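Local coordinates for cAMP factor (Mobiluncus curtisii, PDB 6JLC), which is probably a secreted pore-forming toxin that takes part in the co-haemolytic CAMP reaction, the part described here being the helical CAMP-factor region, at residues Ile78-Leu83 against Asp130-Tyr135. Sequence-based numbering, arbitrary orientation.
Sequences IVEIGL and DLRATY
The guanidinium of Arg-132 presents its NE/NH2 edge to one face of the Glu-80 carboxylate, the two planes standing 75° apart. Glu-80 OE2 lies in the guanidinium plane, 2.9 Å from Arg-132 NE, and that bond is nearly straight (N-H...O 167°). Glu-80 OE1, 3.0 Å from Arg-132 NH2, is tilted from the plane and its bond is more bent. Both nitrogens come from above the carboxylate plane; each bonds one oxygen of this salt bridge, which limits rotation of the group. The CG of Glu-80 points opposite the backbone N, and the chain then bends at chi2 toward the arginine. Extended from CG to NE, the Arg-132 side chain crosses that of Glu-80 at about a right angle. Next to the ion pair, Leu-131 CD1 sits 3.8 Å from both Glu-80 CG and Ile-81 CG1, so the glutamate's methylene joins the apolar contact. Leu-44 of helix 41-59 packs on Ile-81. The axes of segments 78-83 and 130-135 run nearly parallel (16°), 10.3 Å apart at closest approach, consistent with side chains bridging the helices. A buried glutamate held by an exposed arginine thus borders the Leu-131/Ile-81 contact, joining helices 68-91 and 121-139 within an all-helical bundle whose helix 97-114 also packs on Leu-131.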
ATOM      1  N   ILE A  78      -1.208  13.598  -7.350  1.00 22.34           N
ATOM      2  CA  ILE A  78      -0.955  12.166  -7.500  1.00 22.64           C
ATOM      3  C   ILE A  78       0.300  11.765  -6.736  1.00 24.93           C
ATOM      4  O   ILE A  78       0.314  10.743  -6.037  1.00 24.27           O
ATOM      5  CB  ILE A  78      -0.880  11.782  -8.989  1.00 19.86           C
ATOM      6  CG1 ILE A  78      -2.282  11.922  -9.597  1.00 24.68           C
ATOM      7  CG2 ILE A  78      -0.397  10.343  -9.143  1.00 25.26           C
ATOM      8  CD1 ILE A  78      -2.423  11.420 -11.005  1.00 33.75           C
ATOM      9  N   VAL A  79       1.360  12.579  -6.818  1.00 22.97           N
ATOM     10  CA  VAL A  79       2.582  12.266  -6.079  1.00 21.42           C
ATOM     11  C   VAL A  79       2.299  12.235  -4.586  1.00 26.73           C
ATOM     12  O   VAL A  79       2.764  11.346  -3.863  1.00 23.74           O
ATOM     13  CB  VAL A  79       3.689  13.277  -6.434  1.00 23.27           C
ATOM     14  CG1 VAL A  79       4.850  13.195  -5.447  1.00 29.52           C
ATOM     15  CG2 VAL A  79       4.147  13.047  -7.876  1.00 22.98           C
ATOM     16  N   GLU A  80       1.500  13.193  -4.108  1.00 24.50           N
ATOM     17  CA  GLU A  80       1.183  13.270  -2.687  1.00 23.39           C
ATOM     18  C   GLU A  80       0.363  12.075  -2.235  1.00 23.13           C
ATOM     19  O   GLU A  80       0.540  11.589  -1.111  1.00 26.28           O
ATOM     20  CB  GLU A  80       0.416  14.559  -2.389  1.00 21.86           C
ATOM     21  CG  GLU A  80       0.409  14.912  -0.899  1.00 27.86           C
ATOM     22  CD  GLU A  80       1.789  15.344  -0.430  1.00 33.39           C
ATOM     23  OE1 GLU A  80       2.538  15.897  -1.263  1.00 31.35           O
ATOM     24  OE2 GLU A  80       2.118  15.148   0.760  1.00 31.23           O
ATOM     25  N   ILE A  81      -0.580  11.630  -3.069  1.00 24.30           N
ATOM     26  CA  ILE A  81      -1.345  10.437  -2.728  1.00 22.72           C
ATOM     27  C   ILE A  81      -0.404   9.252  -2.565  1.00 24.82           C
ATOM     28  O   ILE A  81      -0.498   8.482  -1.599  1.00 25.03           O
ATOM     29  CB  ILE A  81      -2.414  10.161  -3.797  1.00 21.79           C
ATOM     30  CG1 ILE A  81      -3.496  11.259  -3.784  1.00 21.25           C
ATOM     31  CG2 ILE A  81      -3.051   8.796  -3.561  1.00 24.31           C
ATOM     32  CD1 ILE A  81      -4.364  11.225  -5.007  1.00 22.04           C
ATOM     33  N   GLY A  82       0.533   9.092  -3.502  1.00 24.45           N
ATOM     34  CA  GLY A  82       1.529   8.037  -3.365  1.00 27.05           C
ATOM     35  C   GLY A  82       2.324   8.142  -2.071  1.00 32.72           C
ATOM     36  O   GLY A  82       2.478   7.160  -1.340  1.00 28.79           O
ATOM     37  N   LEU A  83       2.835   9.344  -1.777  1.00 27.63           N
ATOM     38  CA  LEU A  83       3.620   9.520  -0.556  1.00 29.89           C
ATOM     39  C   LEU A  83       2.798   9.197   0.680  1.00 30.11           C
ATOM     40  O   LEU A  83       3.311   8.600   1.637  1.00 26.81           O
ATOM     41  CB  LEU A  83       4.147  10.952  -0.455  1.00 29.57           C
ATOM     42  CG  LEU A  83       5.118  11.447  -1.511  1.00 41.18           C
ATOM     43  CD1 LEU A  83       5.340  12.957  -1.344  1.00 38.15           C
ATOM     44  CD2 LEU A  83       6.435  10.667  -1.408  1.00 45.58           C
ATOM     45  N   ASP A 130      -4.791  18.711   2.666  1.00 26.94           N
ATOM     46  CA  ASP A 130      -5.633  17.861   3.505  1.00 28.99           C
ATOM     47  C   ASP A 130      -4.994  16.498   3.734  1.00 27.33           C
ATOM     48  O   ASP A 130      -5.111  15.932   4.827  1.00 25.79           O
ATOM     49  CB  ASP A 130      -7.006  17.694   2.874  1.00 26.28           C
ATOM     50  CG  ASP A 130      -7.918  16.807   3.699  1.00 34.37           C
ATOM     51  OD1 ASP A 130      -8.325  17.235   4.803  1.00 35.97           O
ATOM     52  OD2 ASP A 130      -8.233  15.687   3.244  1.00 33.71           O
ATOM     53  N   LEU A 131      -4.347  15.935   2.711  1.00 24.18           N
ATOM     54  CA  LEU A 131      -3.611  14.693   2.924  1.00 22.96           C
ATOM     55  C   LEU A 131      -2.542  14.869   3.999  1.00 25.64           C
ATOM     56  O   LEU A 131      -2.398  14.020   4.885  1.00 27.54           O
ATOM     57  CB  LEU A 131      -2.981  14.227   1.616  1.00 23.19           C
ATOM     58  CG  LEU A 131      -3.924  13.701   0.537  1.00 21.72           C
ATOM     59  CD1 LEU A 131      -3.206  13.663  -0.829  1.00 21.69           C
ATOM     60  CD2 LEU A 131      -4.443  12.308   0.916  1.00 22.64           C
ATOM     61  N   ARG A 132      -1.786  15.970   3.945  1.00 29.39           N
ATOM     62  CA  ARG A 132      -0.715  16.174   4.917  1.00 32.28           C
ATOM     63  C   ARG A 132      -1.277  16.401   6.310  1.00 29.96           C
ATOM     64  O   ARG A 132      -0.773  15.839   7.291  1.00 32.37           O
ATOM     65  CB  ARG A 132       0.165  17.352   4.501  1.00 29.09           C
ATOM     66  CG  ARG A 132       0.971  17.056   3.239  1.00 29.49           C
ATOM     67  CD  ARG A 132       1.576  18.307   2.647  1.00 32.84           C
ATOM     68  NE  ARG A 132       2.334  18.000   1.444  1.00 31.60           N
ATOM     69  CZ  ARG A 132       2.941  18.909   0.692  1.00 37.72           C
ATOM     70  NH1 ARG A 132       2.871  20.192   1.021  1.00 39.00           N
ATOM     71  NH2 ARG A 132       3.602  18.535  -0.397  1.00 33.11           N
ATOM     72  N   ALA A 133      -2.309  17.237   6.414  1.00 27.49           N
ATOM     73  CA  ALA A 133      -2.911  17.507   7.714  1.00 30.85           C
ATOM     74  C   ALA A 133      -3.506  16.240   8.309  1.00 32.45           C
ATOM     75  O   ALA A 133      -3.411  16.006   9.525  1.00 29.58           O
ATOM     76  CB  ALA A 133      -3.979  18.589   7.577  1.00 31.65           C
ATOM     77  N   THR A 134      -4.122  15.410   7.466  1.00 28.47           N
ATOM     78  CA  THR A 134      -4.755  14.196   7.965  1.00 25.54           C
ATOM     79  C   THR A 134      -3.707  13.198   8.432  1.00 27.46           C
ATOM     80  O   THR A 134      -3.853  12.598   9.503  1.00 28.35           O
ATOM     81  CB  THR A 134      -5.657  13.583   6.893  1.00 28.40           C
ATOM     82  OG1 THR A 134      -6.672  14.538   6.538  1.00 27.73           O
ATOM     83  CG2 THR A 134      -6.344  12.334   7.425  1.00 27.31           C
ATOM     84  N   TYR A 135      -2.637  13.029   7.657  1.00 24.20           N
ATOM     85  CA  TYR A 135      -1.570  12.134   8.088  1.00 24.82           C
ATOM     86  C   TYR A 135      -0.991  12.579   9.421  1.00 36.08           C
ATOM     87  O   TYR A 135      -0.802  11.763  10.332  1.00 31.26           O
ATOM     88  CB  TYR A 135      -0.465  12.055   7.046  1.00 27.64           C
ATOM     89  CG  TYR A 135       0.600  11.082   7.494  1.00 28.35           C
ATOM     90  CD1 TYR A 135       0.478   9.725   7.216  1.00 29.50           C
ATOM     91  CD2 TYR A 135       1.693  11.506   8.252  1.00 29.31           C
ATOM     92  CE1 TYR A 135       1.435   8.819   7.651  1.00 30.80           C
ATOM     93  CE2 TYR A 135       2.644  10.604   8.695  1.00 38.75           C
ATOM     94  CZ  TYR A 135       2.504   9.265   8.389  1.00 35.95           C
ATOM     95  OH  TYR A 135       3.449   8.364   8.816  1.00 41.60           O
TER